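Local coordinates for protein ribokinase RBSK (Mycobacterium tuberculosis, PDB 3GO7) that probably phosphorylates D-ribose at O-5 with ATP and magnesium, yielding ribose 5-phosphate for nucleotide synthesis or the pentose phosphate pathway, at residues G110-V115 with V124-G129; S177-D182 with E200-D205. All blocks are in the same frame, centred on the assembly; numbering follows the deposited sequence.

Contact 1 comes first along the chain and closes before contact 2 opens. Its segments, 110-115 and 124-129, form the hairpin at one side of the small four-stranded sheet, the lid of this PfkB-family kinase. Contact 2 lies at the C-terminal ends of two neighbouring parallel strands of the nine-stranded sheet: loop 177-182 follows 171-175 and helix 200-205 follows 195-199. The two centres lie about 17 Å apart and the nearest atoms about 7 Å, so the contacts do not touch. Ribose sits against the hairpin of contact 1, and the side chain of S177 in contact 2 comes within about 7 Å of the ribose. Both contacts reach the second subunit, consistent with dimerisation and sugar binding being built from the same region.

Contact 1: residues G110-V115 with V124-G129; sequences GTAIIV and VLVAPG. With RIB (alpha-D-ribofuranose), chain C.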
ATOM      1  N   GLY A 110     -12.581   1.703   2.634  1.00 30.48           N
ATOM      2  CA  GLY A 110     -11.841   0.801   1.752  1.00 29.53           C
ATOM      3  C   GLY A 110     -10.427   1.271   1.482  1.00 29.20           C
ATOM      4  O   GLY A 110     -10.163   2.460   1.530  1.00 29.78           O
ATOM      5  N   THR A 111      -9.511   0.332   1.216  1.00 29.13           N
ATOM      6  CA  THR A 111      -8.154   0.652   0.834  1.00 28.47           C
ATOM      7  C   THR A 111      -7.835  -0.066  -0.454  1.00 29.33           C
ATOM      8  O   THR A 111      -8.244  -1.206  -0.611  1.00 30.21           O
ATOM      9  CB  THR A 111      -7.159   0.193   1.895  1.00 28.40           C
ATOM     10  OG1 THR A 111      -7.574   0.676   3.172  1.00 28.74           O
ATOM     11  CG2 THR A 111      -5.746   0.717   1.588  1.00 25.71           C
ATOM     12  N   ALA A 112      -7.099   0.587  -1.358  1.00 29.00           N
ATOM     13  CA  ALA A 112      -6.621  -0.042  -2.567  1.00 28.75           C
ATOM     14  C   ALA A 112      -5.146   0.220  -2.777  1.00 29.59           C
ATOM     15  O   ALA A 112      -4.639   1.324  -2.495  1.00 30.73           O
ATOM     16  CB  ALA A 112      -7.394   0.427  -3.782  1.00 27.77           C
ATOM     17  N   ILE A 113      -4.467  -0.791  -3.313  1.00 28.75           N
ATOM     18  CA  ILE A 113      -3.104  -0.655  -3.707  1.00 28.64           C
ATOM     19  C   ILE A 113      -3.110  -0.744  -5.206  1.00 29.67           C
ATOM     20  O   ILE A 113      -3.522  -1.763  -5.775  1.00 29.68           O
ATOM     21  CB  ILE A 113      -2.222  -1.800  -3.101  1.00 28.84           C
ATOM     22  CG1 ILE A 113      -2.488  -1.970  -1.593  1.00 26.85           C
ATOM     23  CG2 ILE A 113      -0.780  -1.581  -3.404  1.00 26.71           C
ATOM     24  CD1 ILE A 113      -2.355  -0.725  -0.787  1.00 24.57           C
ATOM     25  N   ILE A 114      -2.690   0.344  -5.844  1.00 30.98           N
ATOM     26  CA  ILE A 114      -2.419   0.344  -7.260  1.00 32.54           C
ATOM     27  C   ILE A 114      -0.903   0.322  -7.484  1.00 34.00           C
ATOM     28  O   ILE A 114      -0.140   1.075  -6.851  1.00 34.43           O
ATOM     29  CB  ILE A 114      -3.032   1.562  -7.987  1.00 32.64           C
ATOM     30  CG1 ILE A 114      -4.522   1.678  -7.708  1.00 31.93           C
ATOM     31  CG2 ILE A 114      -2.928   1.366  -9.486  1.00 33.70           C
ATOM     32  CD1 ILE A 114      -4.834   2.390  -6.503  1.00 32.70           C
ATOM     33  N   VAL A 115      -0.470  -0.551  -8.380  1.00 34.93           N
ATOM     34  CA  VAL A 115       0.925  -0.618  -8.736  1.00 36.45           C
ATOM     35  C   VAL A 115       1.020  -0.344 -10.238  1.00 38.26           C
ATOM     36  O   VAL A 115       0.347  -1.001 -11.061  1.00 38.29           O
ATOM     37  CB  VAL A 115       1.531  -1.985  -8.356  1.00 36.34           C
ATOM     38  CG1 VAL A 115       3.021  -2.012  -8.633  1.00 35.40           C
ATOM     39  CG2 VAL A 115       1.256  -2.286  -6.880  1.00 35.80           C
ATOM     40  N   VAL A 124      -4.374  -3.864  -9.406  1.00 34.17           N
ATOM     41  CA  VAL A 124      -5.187  -3.241  -8.373  1.00 32.92           C
ATOM     42  C   VAL A 124      -5.556  -4.289  -7.333  1.00 32.80           C
ATOM     43  O   VAL A 124      -6.058  -5.361  -7.668  1.00 33.56           O
ATOM     44  CB  VAL A 124      -6.499  -2.584  -8.971  1.00 32.93           C
ATOM     45  CG1 VAL A 124      -7.461  -2.154  -7.874  1.00 31.61           C
ATOM     46  CG2 VAL A 124      -6.176  -1.424  -9.911  1.00 30.57           C
ATOM     47  N   LEU A 125      -5.328  -3.961  -6.072  1.00 31.89           N
ATOM     48  CA  LEU A 125      -5.680  -4.812  -4.972  1.00 30.86           C
ATOM     49  C   LEU A 125      -6.485  -4.020  -3.920  1.00 30.55           C
ATOM     50  O   LEU A 125      -6.041  -2.977  -3.467  1.00 29.88           O
ATOM     51  CB  LEU A 125      -4.391  -5.335  -4.359  1.00 30.92           C
ATOM     52  CG  LEU A 125      -4.561  -6.102  -3.052  1.00 31.92           C
ATOM     53  CD1 LEU A 125      -5.210  -7.428  -3.364  1.00 31.77           C
ATOM     54  CD2 LEU A 125      -3.214  -6.274  -2.342  1.00 31.68           C
ATOM     55  N   VAL A 126      -7.642  -4.537  -3.508  1.00 29.96           N
ATOM     56  CA  VAL A 126      -8.569  -3.780  -2.691  1.00 29.37           C
ATOM     57  C   VAL A 126      -8.922  -4.501  -1.393  1.00 29.38           C
ATOM     58  O   VAL A 126      -9.251  -5.682  -1.427  1.00 29.51           O
ATOM     59  CB  VAL A 126      -9.887  -3.532  -3.464  1.00 29.43           C
ATOM     60  CG1 VAL A 126     -10.850  -2.745  -2.627  1.00 27.77           C
ATOM     61  CG2 VAL A 126      -9.628  -2.833  -4.787  1.00 29.35           C
ATOM     62  N   ALA A 127      -8.840  -3.810  -0.260  1.00 28.86           N
ATOM     63  CA  ALA A 127      -9.475  -4.290   0.947  1.00 29.37           C
ATOM     64  C   ALA A 127     -10.708  -3.406   1.069  1.00 30.32           C
ATOM     65  O   ALA A 127     -10.586  -2.225   1.390  1.00 29.89           O
ATOM     66  CB  ALA A 127      -8.589  -4.159   2.142  1.00 28.65           C
ATOM     67  N   PRO A 128     -11.900  -3.964   0.744  1.00 31.00           N
ATOM     68  CA  PRO A 128     -13.087  -3.121   0.587  1.00 31.08           C
ATOM     69  C   PRO A 128     -13.552  -2.425   1.867  1.00 31.53           C
ATOM     70  O   PRO A 128     -14.250  -1.423   1.767  1.00 31.91           O
ATOM     71  CB  PRO A 128     -14.161  -4.089   0.068  1.00 31.07           C
ATOM     72  CG  PRO A 128     -13.655  -5.452   0.326  1.00 30.46           C
ATOM     73  CD  PRO A 128     -12.172  -5.390   0.466  1.00 30.48           C
ATOM     74  N   GLY A 129     -13.159  -2.921   3.040  1.00 31.79           N
ATOM     75  CA  GLY A 129     -13.588  -2.325   4.319  1.00 31.88           C
ATOM     76  C   GLY A 129     -15.083  -2.040   4.324  1.00 32.51           C
ATOM     77  O   GLY A 129     -15.895  -2.922   4.011  1.00 33.39           O
TER
HETATM   78  O5  RIB C 305     -10.271   1.121 -11.097  1.00 32.86           O
HETATM   79  C5  RIB C 305      -9.282   1.601 -10.161  1.00 35.26           C
HETATM   80  C4  RIB C 305      -9.927   1.617  -8.760  1.00 34.32           C
HETATM   81  O4  RIB C 305     -10.135   0.289  -8.285  1.00 35.17           O
HETATM   82  C3  RIB C 305      -9.105   2.283  -7.675  1.00 33.05           C
HETATM   83  O3  RIB C 305      -9.533   3.633  -7.499  1.00 32.32           O
HETATM   84  C2  RIB C 305      -9.318   1.422  -6.424  1.00 33.13           C
HETATM   85  O2  RIB C 305      -9.900   2.096  -5.298  1.00 31.04           O
HETATM   86  C1  RIB C 305     -10.152   0.238  -6.861  1.00 32.13           C
HETATM   87  O1  RIB C 305     -11.499   0.328  -6.403  1.00 32.42           O
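T111 and A127 form one hydrogen-bonded antiparallel pair, I113 and L125 the other, and together they hold strands 110-115 and 124-127 as a hairpin. T111 N donates to A127 O at 2.8 Å, and A127 N donates to T111 O at 2.7 Å. I113 N to L125 O and L125 N to I113 O repeat the pattern. Between these pairs the chains are joined by CA-H...O contacts, the shortest from A112 CA to L125 O at 3.1 Å.

The apolar contacts fall on two faces. On one, A112 CB meets V126 CG2 at 4.1 Å, while I114 and V124 run alongside each other, CG1 of the isoleucine against CG2 of the valine. V124 has CG1 anti to the backbone N (chi1 170°), which turns CG2 to I114 CG1 and CG1 to the sugar. On the other face, I113 and L125 meet through their CB atoms, and both pack against the second subunit, into which strand 122-127 continues the sheet.

Ribose rests on the first face. A112 CB approaches ribose O2 at 3.4 Å, V124 CG1 touches ribose O4 and C1, and V126 CG2 also reaches ribose C1. D31, E152 and D248 are among the sugar's hydrogen-bonding partners. The hairpin thus offers the sugar an apolar wall and leaves polar recognition to residues around it.

Contact 2: residues S177-D182 with E200-D205; sequences SPAGQD and EHEAND
S177 and E202 make the inner bond of this contact, D205 and G180 the outer one. E202 rises from helix 200-205 with CG anti to its carbonyl carbon (chi1 -73°) and its chain stretched out past CG, and this reach brings the carboxylate up to the serine. S177 holds OG trans to its backbone N (chi1 -173°), facing E202. S177 OG donates to E202 OE2 at 2.7 Å, coming from well above the carboxylate plane. S177 CB also lies close, 3.3 Å from E202 OE2.

One turn later, D205 holds CG anti to the backbone N (chi1 -177°), and G180 N donates a nearly straight hydrogen bond to D205 OD2 at 2.9 Å. This donor too stands above the carboxylate plane. R183 forms a salt bridge with the other oxygen, OD1, so both arms of the aspartate are engaged.

Between the two polar links, A179 CB faces the helix and packs on D205 CB at 3.8 Å. The peptide bond between S177 and P178 is cis. The arrangement belongs to the alpha/beta core of the ribokinase fold: the loop after strand 171-175 meets the helix following the adjacent parallel strand 195-199, where E202 N is hydrogen-bonded to OD1 of N199, a predicted ATP-binding residue.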
ATOM      1  N   SER A 177     -16.801  -5.964 -12.471  1.00 40.38           N
ATOM      2  CA  SER A 177     -15.456  -5.960 -11.905  1.00 40.28           C
ATOM      3  C   SER A 177     -15.545  -5.660 -10.434  1.00 40.65           C
ATOM      4  O   SER A 177     -16.370  -4.846 -10.016  1.00 40.69           O
ATOM      5  CB  SER A 177     -14.618  -4.874 -12.565  1.00 40.30           C
ATOM      6  OG  SER A 177     -13.283  -4.970 -12.141  1.00 39.04           O
ATOM      7  N   PRO A 178     -14.751  -6.362  -9.619  1.00 41.43           N
ATOM      8  CA  PRO A 178     -13.911  -7.506  -9.985  1.00 42.06           C
ATOM      9  C   PRO A 178     -14.718  -8.760 -10.365  1.00 42.93           C
ATOM     10  O   PRO A 178     -15.918  -8.868 -10.045  1.00 42.78           O
ATOM     11  CB  PRO A 178     -13.139  -7.773  -8.691  1.00 41.80           C
ATOM     12  CG  PRO A 178     -14.044  -7.304  -7.629  1.00 40.72           C
ATOM     13  CD  PRO A 178     -14.655  -6.069  -8.175  1.00 40.87           C
ATOM     14  N   ALA A 179     -14.048  -9.686 -11.052  1.00 44.08           N
ATOM     15  CA  ALA A 179     -14.593 -11.003 -11.386  1.00 44.97           C
ATOM     16  C   ALA A 179     -14.634 -11.870 -10.128  1.00 46.16           C
ATOM     17  O   ALA A 179     -14.107 -11.473  -9.075  1.00 46.34           O
ATOM     18  CB  ALA A 179     -13.722 -11.662 -12.433  1.00 44.72           C
ATOM     19  N   GLY A 180     -15.262 -13.046 -10.244  1.00 47.16           N
ATOM     20  CA  GLY A 180     -15.284 -14.069  -9.195  1.00 47.65           C
ATOM     21  C   GLY A 180     -16.191 -13.816  -8.005  1.00 48.74           C
ATOM     22  O   GLY A 180     -16.027 -14.443  -6.974  1.00 48.96           O
ATOM     23  N   GLN A 181     -17.149 -12.908  -8.102  1.00 49.67           N
ATOM     24  CA  GLN A 181     -17.996 -12.676  -6.936  1.00 51.48           C
ATOM     25  C   GLN A 181     -19.110 -13.739  -6.781  1.00 53.29           C
ATOM     26  O   GLN A 181     -19.265 -14.631  -7.640  1.00 53.54           O
ATOM     27  CB  GLN A 181     -18.556 -11.249  -6.930  1.00 51.25           C
ATOM     28  CG  GLN A 181     -17.504 -10.131  -6.855  1.00 50.90           C
ATOM     29  CD  GLN A 181     -16.510 -10.352  -5.732  1.00 51.42           C
ATOM     30  OE1 GLN A 181     -15.354 -10.713  -5.972  1.00 51.45           O
ATOM     31  NE2 GLN A 181     -16.958 -10.173  -4.500  1.00 50.13           N
ATOM     32  N   ASP A 182     -19.871 -13.636  -5.683  1.00 55.37           N
ATOM     33  CA  ASP A 182     -20.963 -14.579  -5.358  1.00 57.28           C
ATOM     34  C   ASP A 182     -21.828 -14.998  -6.570  1.00 57.73           C
ATOM     35  O   ASP A 182     -22.596 -14.192  -7.129  1.00 58.15           O
ATOM     36  CB  ASP A 182     -21.838 -14.007  -4.238  1.00 57.64           C
ATOM     37  CG  ASP A 182     -23.130 -14.800  -4.041  1.00 60.21           C
ATOM     38  OD1 ASP A 182     -23.126 -16.041  -4.231  1.00 62.38           O
ATOM     39  OD2 ASP A 182     -24.161 -14.170  -3.701  1.00 63.21           O
ATOM     40  N   GLU A 200     -11.813  -8.205 -21.205  1.00 44.85           N
ATOM     41  CA  GLU A 200     -11.940  -9.541 -21.748  1.00 46.68           C
ATOM     42  C   GLU A 200     -11.981 -10.618 -20.666  1.00 47.03           C
ATOM     43  O   GLU A 200     -12.881 -11.466 -20.673  1.00 47.29           O
ATOM     44  CB  GLU A 200     -10.874  -9.810 -22.810  1.00 47.13           C
ATOM     45  CG  GLU A 200     -11.504 -10.378 -24.093  1.00 51.69           C
ATOM     46  CD  GLU A 200     -10.952  -9.740 -25.384  1.00 57.52           C
ATOM     47  OE1 GLU A 200      -9.777  -9.271 -25.392  1.00 58.87           O
ATOM     48  OE2 GLU A 200     -11.701  -9.721 -26.403  1.00 59.26           O
ATOM     49  N   HIS A 201     -11.054 -10.558 -19.708  1.00 47.62           N
ATOM     50  CA  HIS A 201     -11.066 -11.492 -18.577  1.00 47.95           C
ATOM     51  C   HIS A 201     -12.374 -11.427 -17.779  1.00 47.90           C
ATOM     52  O   HIS A 201     -12.925 -12.464 -17.416  1.00 48.53           O
ATOM     53  CB  HIS A 201      -9.856 -11.282 -17.670  1.00 48.26           C
ATOM     54  CG  HIS A 201      -9.910 -12.065 -16.391  1.00 51.54           C
ATOM     55  ND1 HIS A 201      -9.756 -13.437 -16.345  1.00 54.93           N
ATOM     56  CD2 HIS A 201     -10.099 -11.667 -15.106  1.00 53.97           C
ATOM     57  CE1 HIS A 201      -9.858 -13.852 -15.090  1.00 54.91           C
ATOM     58  NE2 HIS A 201     -10.057 -12.796 -14.318  1.00 54.94           N
ATOM     59  N   GLU A 202     -12.885 -10.227 -17.524  1.00 47.52           N
ATOM     60  CA  GLU A 202     -14.108 -10.079 -16.722  1.00 47.06           C
ATOM     61  C   GLU A 202     -15.378 -10.529 -17.469  1.00 46.86           C
ATOM     62  O   GLU A 202     -16.281 -11.123 -16.864  1.00 45.81           O
ATOM     63  CB  GLU A 202     -14.268  -8.638 -16.244  1.00 46.66           C
ATOM     64  CG  GLU A 202     -13.314  -8.272 -15.153  1.00 45.17           C
ATOM     65  CD  GLU A 202     -12.977  -6.781 -15.095  1.00 44.25           C
ATOM     66  OE1 GLU A 202     -13.460  -5.962 -15.939  1.00 38.69           O
ATOM     67  OE2 GLU A 202     -12.189  -6.445 -14.180  1.00 45.39           O
ATOM     68  N   ALA A 203     -15.438 -10.225 -18.771  1.00 46.71           N
ATOM     69  CA  ALA A 203     -16.559 -10.636 -19.617  1.00 47.21           C
ATOM     70  C   ALA A 203     -16.718 -12.156 -19.522  1.00 47.90           C
ATOM     71  O   ALA A 203     -17.824 -12.669 -19.376  1.00 48.14           O
ATOM     72  CB  ALA A 203     -16.349 -10.192 -21.044  1.00 46.31           C
ATOM     73  N   ASN A 204     -15.588 -12.859 -19.540  1.00 48.83           N
ATOM     74  CA  ASN A 204     -15.548 -14.302 -19.392  1.00 49.25           C
ATOM     75  C   ASN A 204     -16.220 -14.848 -18.148  1.00 48.65           C
ATOM     76  O   ASN A 204     -16.984 -15.809 -18.250  1.00 49.58           O
ATOM     77  CB  ASN A 204     -14.117 -14.785 -19.431  1.00 50.21           C
ATOM     78  CG  ASN A 204     -13.746 -15.365 -20.762  1.00 53.47           C
ATOM     79  OD1 ASN A 204     -13.639 -16.591 -20.888  1.00 58.23           O
ATOM     80  ND2 ASN A 204     -13.558 -14.503 -21.782  1.00 54.23           N
ATOM     81  N   ASP A 205     -15.953 -14.245 -16.992  1.00 47.10           N
ATOM     82  CA  ASP A 205     -16.520 -14.711 -15.717  1.00 46.23           C
ATOM     83  C   ASP A 205     -18.017 -14.394 -15.551  1.00 45.65           C
ATOM     84  O   ASP A 205     -18.664 -14.923 -14.646  1.00 45.63           O
ATOM     85  CB  ASP A 205     -15.722 -14.141 -14.523  1.00 46.24           C
ATOM     86  CG  ASP A 205     -16.221 -14.656 -13.182  1.00 46.93           C
ATOM     87  OD1 ASP A 205     -15.950 -15.817 -12.841  1.00 50.12           O
ATOM     88  OD2 ASP A 205     -16.904 -13.913 -12.450  1.00 49.87           O
TER